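Local coordinates for protein 6-phosphogluconate dehydrogenase, NAD-binding (Geobacter metallireducens, PDB 3PEF) that probably reduces succinic semialdehyde to gamma-hydroxybutyrate with NADPH as hydride donor, as a member of the beta-hydroxyacid dehydrogenase family, at residues Ala195-Thr199 and Asp200-Asp204; Phe216-Lys219 and Gly220-Arg224; Gly274-Asp277 and Phe278-Phe282. The protein carries 2 engineered substitutions. One frame throughout, in Å; residues are numbered along the deposited sequence.

Contact 1. Residues Ala195-Thr199 and Asp200-Asp204; sequences AGLAT and DAILD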
ATOM      1  N   ALA A 195      -4.754 -21.429  -4.818  1.00 35.95           N
ATOM      2  CA  ALA A 195      -4.225 -22.480  -3.950  1.00 37.43           C
ATOM      3  C   ALA A 195      -4.958 -23.810  -4.153  1.00 40.14           C
ATOM      4  O   ALA A 195      -4.659 -24.808  -3.497  1.00 42.28           O
ATOM      5  CB  ALA A 195      -4.308 -22.053  -2.499  1.00 34.49           C
ATOM      6  N   GLY A 196      -5.925 -23.822  -5.061  1.00 39.36           N
ATOM      7  CA  GLY A 196      -6.677 -25.034  -5.337  1.00 40.75           C
ATOM      8  C   GLY A 196      -7.856 -25.311  -4.411  1.00 39.08           C
ATOM      9  O   GLY A 196      -8.392 -26.417  -4.410  1.00 39.87           O
ATOM     10  N   LEU A 197      -8.265 -24.324  -3.619  1.00 36.04           N
ATOM     11  CA  LEU A 197      -9.478 -24.460  -2.814  1.00 34.86           C
ATOM     12  C   LEU A 197     -10.720 -24.160  -3.656  1.00 36.22           C
ATOM     13  O   LEU A 197     -10.696 -23.260  -4.496  1.00 39.53           O
ATOM     14  CB  LEU A 197      -9.435 -23.524  -1.589  1.00 32.21           C
ATOM     15  CG  LEU A 197      -8.376 -23.789  -0.513  1.00 33.14           C
ATOM     16  CD1 LEU A 197      -8.341 -22.685   0.553  1.00 28.42           C
ATOM     17  CD2 LEU A 197      -8.595 -25.147   0.149  1.00 34.65           C
ATOM     18  N   ALA A 198     -11.805 -24.904  -3.431  1.00 35.47           N
ATOM     19  CA  ALA A 198     -13.094 -24.579  -4.058  1.00 36.03           C
ATOM     20  C   ALA A 198     -13.731 -23.331  -3.419  1.00 36.79           C
ATOM     21  O   ALA A 198     -13.739 -23.189  -2.192  1.00 35.10           O
ATOM     22  CB  ALA A 198     -14.040 -25.763  -3.960  1.00 38.99           C
ATOM     23  N   THR A 199     -14.269 -22.429  -4.237  1.00 36.60           N
ATOM     24  CA  THR A 199     -14.794 -21.173  -3.698  1.00 39.82           C
ATOM     25  C   THR A 199     -16.002 -21.384  -2.764  1.00 34.33           C
ATOM     26  O   THR A 199     -16.171 -20.662  -1.782  1.00 33.37           O
ATOM     27  CB  THR A 199     -15.110 -20.133  -4.804  1.00 49.26           C
ATOM     28  OG1 THR A 199     -16.283 -20.518  -5.515  1.00 50.10           O
ATOM     29  CG2 THR A 199     -13.960 -20.027  -5.779  1.00 52.72           C
ATOM     30  N   ASP A 200     -16.831 -22.380  -3.057  1.00 33.77           N
ATOM     31  CA  ASP A 200     -17.942 -22.717  -2.161  1.00 41.50           C
ATOM     32  C   ASP A 200     -17.476 -23.126  -0.757  1.00 36.03           C
ATOM     33  O   ASP A 200     -18.136 -22.827   0.233  1.00 37.73           O
ATOM     34  CB  ASP A 200     -18.815 -23.823  -2.766  1.00 49.95           C
ATOM     35  CG  ASP A 200     -19.897 -23.279  -3.680  1.00 56.71           C
ATOM     36  OD1 ASP A 200     -20.177 -22.058  -3.630  1.00 54.73           O
ATOM     37  OD2 ASP A 200     -20.471 -24.077  -4.447  1.00 62.58           O
ATOM     38  N   ALA A 201     -16.341 -23.809  -0.672  1.00 28.67           N
ATOM     39  CA  ALA A 201     -15.801 -24.208   0.621  1.00 29.03           C
ATOM     40  C   ALA A 201     -15.339 -22.967   1.397  1.00 30.32           C
ATOM     41  O   ALA A 201     -15.603 -22.822   2.591  1.00 30.61           O
ATOM     42  CB  ALA A 201     -14.648 -25.180   0.422  1.00 26.05           C
ATOM     43  N   ILE A 202     -14.653 -22.066   0.703  1.00 28.69           N
ATOM     44  CA  ILE A 202     -14.221 -20.818   1.320  1.00 26.55           C
ATOM     45  C   ILE A 202     -15.395 -19.998   1.829  1.00 23.28           C
ATOM     46  O   ILE A 202     -15.366 -19.501   2.958  1.00 31.25           O
ATOM     47  CB  ILE A 202     -13.392 -19.977   0.349  1.00 26.17           C
ATOM     48  CG1 ILE A 202     -12.145 -20.768  -0.065  1.00 22.09           C
ATOM     49  CG2 ILE A 202     -13.035 -18.622   0.991  1.00 23.34           C
ATOM     50  CD1 ILE A 202     -11.436 -20.219  -1.255  1.00 26.06           C
ATOM     51  N   LEU A 203     -16.420 -19.865   0.990  1.00 26.65           N
ATOM     52  CA  LEU A 203     -17.649 -19.138   1.321  1.00 30.33           C
ATOM     53  C   LEU A 203     -18.322 -19.724   2.558  1.00 32.53           C
ATOM     54  O   LEU A 203     -18.761 -18.999   3.465  1.00 28.02           O
ATOM     55  CB  LEU A 203     -18.618 -19.205   0.138  1.00 31.97           C
ATOM     56  CG  LEU A 203     -18.845 -17.950  -0.715  1.00 34.97           C
ATOM     57  CD1 LEU A 203     -17.652 -17.026  -0.704  1.00 23.55           C
ATOM     58  CD2 LEU A 203     -19.262 -18.313  -2.150  1.00 25.06           C
ATOM     59  N   ASP A 204     -18.399 -21.050   2.582  1.00 30.54           N
ATOM     60  CA  ASP A 204     -19.032 -21.781   3.671  1.00 31.56           C
ATOM     61  C   ASP A 204     -18.286 -21.638   5.010  1.00 28.42           C
ATOM     62  O   ASP A 204     -18.916 -21.538   6.058  1.00 31.37           O
ATOM     63  CB  ASP A 204     -19.153 -23.254   3.283  1.00 40.75           C
ATOM     64  CG  ASP A 204     -19.832 -24.084   4.353  1.00 52.70           C
ATOM     65  OD1 ASP A 204     -19.164 -24.970   4.930  1.00 52.73           O
ATOM     66  OD2 ASP A 204     -21.032 -23.848   4.618  1.00 63.08           O
TER

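Contact 2. Residues Phe216-Lys219 and Gly220-Arg224; sequences FALK and GGLIR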
ATOM      1  N   PHE A 216     -20.825 -10.201   2.157  1.00 21.48           N
ATOM      2  CA  PHE A 216     -19.993 -11.315   1.704  1.00 24.92           C
ATOM      3  C   PHE A 216     -20.906 -12.411   1.174  1.00 26.12           C
ATOM      4  O   PHE A 216     -20.602 -13.060   0.175  1.00 28.94           O
ATOM      5  CB  PHE A 216     -19.107 -11.895   2.824  1.00 27.10           C
ATOM      6  CG  PHE A 216     -17.870 -11.076   3.139  1.00 27.26           C
ATOM      7  CD1 PHE A 216     -16.932 -11.550   4.059  1.00 25.40           C
ATOM      8  CD2 PHE A 216     -17.648  -9.832   2.532  1.00 23.41           C
ATOM      9  CE1 PHE A 216     -15.784 -10.801   4.376  1.00 24.35           C
ATOM     10  CE2 PHE A 216     -16.502  -9.080   2.827  1.00 18.89           C
ATOM     11  CZ  PHE A 216     -15.565  -9.572   3.753  1.00 23.93           C
ATOM     12  N   ALA A 217     -22.025 -12.620   1.851  1.00 26.44           N
ATOM     13  CA  ALA A 217     -22.900 -13.724   1.488  1.00 28.31           C
ATOM     14  C   ALA A 217     -23.507 -13.485   0.104  1.00 31.71           C
ATOM     15  O   ALA A 217     -23.500 -14.374  -0.746  1.00 33.20           O
ATOM     16  CB  ALA A 217     -23.990 -13.920   2.551  1.00 24.44           C
ATOM     17  N   LEU A 218     -24.025 -12.280  -0.116  1.00 27.51           N
ATOM     18  CA  LEU A 218     -24.585 -11.915  -1.419  1.00 25.51           C
ATOM     19  C   LEU A 218     -23.522 -11.836  -2.523  1.00 28.65           C
ATOM     20  O   LEU A 218     -23.656 -12.467  -3.573  1.00 26.00           O
ATOM     21  CB  LEU A 218     -25.349 -10.582  -1.337  1.00 24.34           C
ATOM     22  CG  LEU A 218     -25.827 -10.062  -2.698  1.00 26.57           C
ATOM     23  CD1 LEU A 218     -26.900 -10.994  -3.282  1.00 23.14           C
ATOM     24  CD2 LEU A 218     -26.340  -8.635  -2.590  1.00 29.53           C
ATOM     25  N   LYS A 219     -22.463 -11.062  -2.293  1.00 22.89           N
ATOM     26  CA  LYS A 219     -21.450 -10.848  -3.325  1.00 18.22           C
ATOM     27  C   LYS A 219     -20.630 -12.105  -3.628  1.00 23.62           C
ATOM     28  O   LYS A 219     -20.224 -12.336  -4.779  1.00 25.81           O
ATOM     29  CB  LYS A 219     -20.524  -9.680  -2.943  1.00 21.45           C
ATOM     30  CG  LYS A 219     -21.265  -8.360  -2.711  1.00 24.15           C
ATOM     31  CD  LYS A 219     -21.959  -7.838  -3.991  1.00 21.89           C
ATOM     32  CE  LYS A 219     -22.520  -6.430  -3.726  1.00 25.37           C
ATOM     33  NZ  LYS A 219     -23.347  -5.838  -4.843  1.00 24.08           N
ATOM     34  N   GLY A 220     -20.383 -12.906  -2.590  1.00 23.71           N
ATOM     35  CA  GLY A 220     -19.621 -14.132  -2.726  1.00 19.41           C
ATOM     36  C   GLY A 220     -20.313 -15.017  -3.746  1.00 21.86           C
ATOM     37  O   GLY A 220     -19.677 -15.590  -4.616  1.00 25.77           O
ATOM     38  N   GLY A 221     -21.629 -15.100  -3.660  1.00 25.20           N
ATOM     39  CA  GLY A 221     -22.375 -15.970  -4.552  1.00 27.06           C
ATOM     40  C   GLY A 221     -22.310 -15.448  -5.977  1.00 36.34           C
ATOM     41  O   GLY A 221     -22.067 -16.209  -6.913  1.00 35.15           O
ATOM     42  N   LEU A 222     -22.519 -14.140  -6.142  1.00 31.47           N
ATOM     43  CA  LEU A 222     -22.523 -13.545  -7.471  1.00 27.62           C
ATOM     44  C   LEU A 222     -21.147 -13.660  -8.083  1.00 27.74           C
ATOM     45  O   LEU A 222     -20.992 -13.892  -9.278  1.00 30.82           O
ATOM     46  CB  LEU A 222     -22.963 -12.087  -7.405  1.00 18.96           C
ATOM     47  CG  LEU A 222     -24.394 -11.906  -6.915  1.00 28.04           C
ATOM     48  CD1 LEU A 222     -24.670 -10.428  -6.658  1.00 24.29           C
ATOM     49  CD2 LEU A 222     -25.372 -12.493  -7.953  1.00 26.21           C
ATOM     50  N   ILE A 223     -19.960 -13.499  -7.359  1.00 26.63           N
ATOM     51  CA  ILE A 223     -18.604 -13.735  -7.814  1.00 28.73           C
ATOM     52  C   ILE A 223     -18.423 -15.166  -8.305  1.00 32.22           C
ATOM     53  O   ILE A 223     -17.944 -15.414  -9.418  1.00 32.40           O
ATOM     54  CB  ILE A 223     -17.597 -13.432  -6.689  1.00 20.00           C
ATOM     55  CG1 ILE A 223     -17.608 -11.940  -6.350  1.00 20.00           C
ATOM     56  CG2 ILE A 223     -16.200 -13.881  -7.088  1.00 20.00           C
ATOM     57  CD1 ILE A 223     -16.850 -11.595  -5.089  1.00 20.00           C
ATOM     58  N   ARG A 224     -18.888 -16.052  -7.437  1.00 34.01           N
ATOM     59  CA  ARG A 224     -18.825 -17.444  -7.863  1.00 44.01           C
ATOM     60  C   ARG A 224     -19.512 -17.650  -9.215  1.00 43.45           C
ATOM     61  O   ARG A 224     -19.023 -18.405 -10.050  1.00 40.31           O
ATOM     62  CB  ARG A 224     -19.482 -18.344  -6.817  1.00 41.06           C
ATOM     63  CG  ARG A 224     -19.361 -19.826  -7.124  1.00 47.19           C
ATOM     64  CD  ARG A 224     -20.430 -20.604  -6.398  1.00 45.86           C
ATOM     65  NE  ARG A 224     -21.736 -19.995  -6.633  1.00 53.62           N
ATOM     66  CZ  ARG A 224     -22.572 -19.610  -5.672  1.00 53.92           C
ATOM     67  NH1 ARG A 224     -22.248 -19.785  -4.393  1.00 49.00           N
ATOM     68  NH2 ARG A 224     -23.739 -19.055  -5.992  1.00 49.16           N
TER

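Contact 3. Residues Gly274-Asp277 and Phe278-Phe282; sequences GDED and FSAIF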
ATOM      1  N   GLY A 274     -15.865  -0.081 -14.633  1.00 28.64           N
ATOM      2  CA  GLY A 274     -16.452   1.054 -13.933  1.00 27.42           C
ATOM      3  C   GLY A 274     -17.966   1.049 -13.793  1.00 30.35           C
ATOM      4  O   GLY A 274     -18.510   1.561 -12.804  1.00 22.68           O
ATOM      5  N   ASP A 275     -18.650   0.480 -14.784  1.00 18.58           N
ATOM      6  CA  ASP A 275     -20.111   0.462 -14.802  1.00 17.38           C
ATOM      7  C   ASP A 275     -20.694  -0.885 -14.345  1.00 24.30           C
ATOM      8  O   ASP A 275     -21.908  -1.054 -14.309  1.00 26.96           O
ATOM      9  CB  ASP A 275     -20.652   0.793 -16.209  1.00 29.57           C
ATOM     10  CG  ASP A 275     -20.663   2.293 -16.509  1.00 45.37           C
ATOM     11  OD1 ASP A 275     -20.630   3.115 -15.569  1.00 44.08           O
ATOM     12  OD2 ASP A 275     -20.717   2.653 -17.702  1.00 52.44           O
ATOM     13  N   GLU A 276     -19.843  -1.843 -14.002  1.00 21.27           N
ATOM     14  CA  GLU A 276     -20.343  -3.085 -13.408  1.00 24.72           C
ATOM     15  C   GLU A 276     -20.425  -2.925 -11.882  1.00 29.25           C
ATOM     16  O   GLU A 276     -20.074  -1.861 -11.347  1.00 19.82           O
ATOM     17  CB  GLU A 276     -19.440  -4.256 -13.795  1.00 28.95           C
ATOM     18  CG  GLU A 276     -19.403  -4.481 -15.315  1.00 35.04           C
ATOM     19  CD  GLU A 276     -18.402  -5.540 -15.728  1.00 41.10           C
ATOM     20  OE1 GLU A 276     -17.682  -6.032 -14.843  1.00 40.30           O
ATOM     21  OE2 GLU A 276     -18.333  -5.878 -16.934  1.00 46.20           O
ATOM     22  N   ASP A 277     -20.893  -3.956 -11.180  1.00 23.75           N
ATOM     23  CA  ASP A 277     -20.938  -3.887  -9.720  1.00 22.45           C
ATOM     24  C   ASP A 277     -19.549  -3.698  -9.131  1.00 24.21           C
ATOM     25  O   ASP A 277     -18.560  -4.157  -9.709  1.00 21.49           O
ATOM     26  CB  ASP A 277     -21.529  -5.161  -9.127  1.00 21.04           C
ATOM     27  CG  ASP A 277     -21.912  -4.981  -7.675  1.00 26.97           C
ATOM     28  OD1 ASP A 277     -22.738  -4.083  -7.393  1.00 23.95           O
ATOM     29  OD2 ASP A 277     -21.370  -5.711  -6.820  1.00 26.61           O
ATOM     30  N   PHE A 278     -19.464  -3.061  -7.962  1.00 23.70           N
ATOM     31  CA  PHE A 278     -18.150  -2.855  -7.366  1.00 24.40           C
ATOM     32  C   PHE A 278     -17.455  -4.180  -7.031  1.00 23.13           C
ATOM     33  O   PHE A 278     -16.235  -4.233  -6.944  1.00 22.83           O
ATOM     34  CB  PHE A 278     -18.193  -1.888  -6.174  1.00 22.70           C
ATOM     35  CG  PHE A 278     -18.757  -2.475  -4.910  1.00 14.39           C
ATOM     36  CD1 PHE A 278     -20.059  -2.924  -4.856  1.00 19.97           C
ATOM     37  CD2 PHE A 278     -17.977  -2.535  -3.756  1.00 20.86           C
ATOM     38  CE1 PHE A 278     -20.579  -3.451  -3.677  1.00 22.71           C
ATOM     39  CE2 PHE A 278     -18.491  -3.048  -2.578  1.00 17.66           C
ATOM     40  CZ  PHE A 278     -19.796  -3.503  -2.540  1.00 21.47           C
ATOM     41  N   SER A 279     -18.216  -5.259  -6.894  1.00 22.66           N
ATOM     42  CA  SER A 279     -17.592  -6.566  -6.688  1.00 21.98           C
ATOM     43  C   SER A 279     -16.792  -7.010  -7.908  1.00 25.63           C
ATOM     44  O   SER A 279     -16.024  -7.962  -7.822  1.00 24.91           O
ATOM     45  CB  SER A 279     -18.629  -7.634  -6.330  1.00 22.71           C
ATOM     46  OG  SER A 279     -19.694  -7.627  -7.264  1.00 21.63           O
ATOM     47  N   ALA A 280     -16.962  -6.320  -9.038  1.00 20.55           N
ATOM     48  CA  ALA A 280     -16.160  -6.625 -10.224  1.00 22.96           C
ATOM     49  C   ALA A 280     -14.656  -6.424 -10.008  1.00 24.67           C
ATOM     50  O   ALA A 280     -13.839  -6.878 -10.813  1.00 28.53           O
ATOM     51  CB  ALA A 280     -16.660  -5.828 -11.461  1.00 23.26           C
ATOM     52  N   ILE A 281     -14.281  -5.743  -8.925  1.00 20.98           N
ATOM     53  CA  ILE A 281     -12.863  -5.619  -8.602  1.00 22.16           C
ATOM     54  C   ILE A 281     -12.219  -7.011  -8.551  1.00 27.49           C
ATOM     55  O   ILE A 281     -11.022  -7.167  -8.815  1.00 22.62           O
ATOM     56  CB  ILE A 281     -12.619  -4.829  -7.276  1.00 20.18           C
ATOM     57  CG1 ILE A 281     -11.135  -4.505  -7.116  1.00 23.46           C
ATOM     58  CG2 ILE A 281     -13.195  -5.575  -6.085  1.00 18.49           C
ATOM     59  CD1 ILE A 281     -10.746  -3.827  -5.795  1.00 17.23           C
ATOM     60  N   PHE A 282     -13.009  -8.033  -8.234  1.00 25.66           N
ATOM     61  CA  PHE A 282     -12.500  -9.407  -8.238  1.00 25.21           C
ATOM     62  C   PHE A 282     -11.802  -9.797  -9.542  1.00 29.97           C
ATOM     63  O   PHE A 282     -10.858 -10.594  -9.537  1.00 26.44           O
ATOM     64  CB  PHE A 282     -13.625 -10.409  -7.981  1.00 24.16           C
ATOM     65  CG  PHE A 282     -13.190 -11.848  -8.096  1.00 28.17           C
ATOM     66  CD1 PHE A 282     -12.556 -12.488  -7.030  1.00 29.68           C
ATOM     67  CD2 PHE A 282     -13.418 -12.569  -9.261  1.00 33.51           C
ATOM     68  CE1 PHE A 282     -12.155 -13.824  -7.125  1.00 28.29           C
ATOM     69  CE2 PHE A 282     -13.022 -13.907  -9.365  1.00 29.80           C
ATOM     70  CZ  PHE A 282     -12.390 -14.535  -8.295  1.00 28.10           C
TER

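Contact 1. Residues Ala195-Thr199 and Asp200-Asp204
In the pair Leu197 and Ile202, CG of Leu197 (chi1 -66°) and CG1 of Ile202 (chi1 -60°) each stand anti to their own carbonyl carbon, beside the backbone N. For Ile202 this turn sends its extended end back toward the incoming loop, and CD1 comes to rest 3.9 Å from Leu197 CB. On the way its CG1 passes 3.6 Å from Ala198 O, so the isoleucine lies alongside the carbonyl that its own amide holds.

That carbonyl does most of the polar work. Ile202 N reaches Ala198 O at 3.2 Å, with the N-H pointing almost straight (164°) and the donor in the carbonyl plane. Ala201 N approaches the same Ala198 O at 3.1 Å, but this second bond is bent and weak. One residue on, Leu203 N binds Thr199 O at 2.9 Å from a position tilted out of the carbonyl plane, and Leu203 CB sits 3.4 Å from the same Thr199 O, giving it an apolar neighbour. Ala198 is the N-cap residue, and the methyls of Ala198 and Ala201 only just meet, CB to CB at 4.5 Å.

Upstream, Gly196 ends helix 166-194 in a Schellman motif with positive phi, and two extended residues, Leu197 and Ala198, lead to helix 199-208. Met170 of the second subunit packs over Ala201 and Ile202, while Lys166 of that subunit takes Ala195 O and its Lys157 pairs with Asp204.

With alanine at the N-cap, no side-chain oxygen is available there to cap the helix. The first turn is therefore fastened to the loop by main-chain carbonyls, with Leu197 and Ile202 packing together beside it. Asp200, whose OD1 pairs with Arg224 of helix 214-224, is likely to be favoured by the helix dipole at the helix start.

Contact 2. Residues Phe216-Lys219 and Gly220-Arg224
Ile223 curls back over the carbonyl of Lys219: its CG1 is 3.1 Å from Lys219 O, and CD1 follows alongside at 3.5 Å from the same Lys219 O. This oxygen is also gripped by Ile223 N at 2.8 Å in a nearly straight bond (171°). Ile223 also packs on Phe185 and Leu189 of helix 166-194 and on Phe282. An alanine here would lose CG1, CG2 and CD1, and Lys219 O would probably be left with less apolar cover while a gap opened toward those three side chains.

On the outer side of the helix, Leu218 and Leu222 meet obliquely through their methyls, CD1 to CD1 at 4.1 Å. Leu218 can do this because its CG is turned anti to the backbone N (chi1 174°), which swings the branch toward the helix's C-terminal end. Underneath, Leu222 N binds Leu218 O in the carbonyl plane at 3.3 Å. Gly220 N is held 2.8 Å from Phe216 O, from above the carbonyl plane.

Further out, the Lys219 chain bends at chi2 and carries NZ off the helix to a salt bridge with Asp277. Phe216 stacks its ring on Phe185 and also touches Met181 of the second subunit. The bonds Phe216 to Gly220, Leu218 to Leu222 and Lys219 to Ile223 are the i to i+4 pattern of a regular alpha helix, packed on the long helix of the all-helical C-terminal domain found in beta-hydroxyacid dehydrogenases.

Contact 3. Residues Gly274-Asp277 and Phe278-Phe282
The carboxylate of Asp277 and the ring of Phe278 lie side by side and point the same way, their planes 66° apart, with OD2 of Asp277 3.7 Å from Phe278 CD1 in an oblique approach. Two groups of Ser279 converge on that oxygen. Ser279 OG donates to Asp277 OD2 at 2.6 Å, on the anti lone pair away from the other oxygen, while Ser279 N comes to Asp277 OD2 from above the carboxylate plane at 3.2 Å. The turn of CG anti to the backbone N (chi1 -165°) carries the Asp277 carboxylate forward to both donors.

Lys219 is a further partner of OD2, and OD1 takes the amides of Ala231 and Phe232, so several bonds fix the buried carboxylate. In the main chain, Ala280 N binds Asp277 O at 2.8 Å, and the Ala280 methyl rests 3.5 Å from Glu276 OE1, whose main partner is Lys283. The Phe278 ring meets that of Phe232.

An aspartate oxygen bound to the amide two residues on makes an Asx turn, here opening the short 3-10 segment 278-280 next to the NADP-binding loop of Ala231.

Contact 2 is the middle piece, its centre 12 Å from that of each of the others, while contacts 1 and 3 do not touch. Helices 199-208 and 214-224 are tied by the salt bridge of Asp200 OD1 and Arg224 NH1 at 3.2 Å, with Leu203 CD2 of contact 1 resting 3.7 Å from Gly220 O. Toward contact 3, Lys219 NZ reaches Asp277 OD2 at 2.8 Å, its CE lies 3.6 Å from Phe278 CE1, and Ile223 CG2 packs 3.8 Å from Phe282 CD2. The Lys219 and Asp277 side chains are each about 7 Å from NADP, consistent with a second shell behind Ala231; contact 1 lies away from the annotated sites.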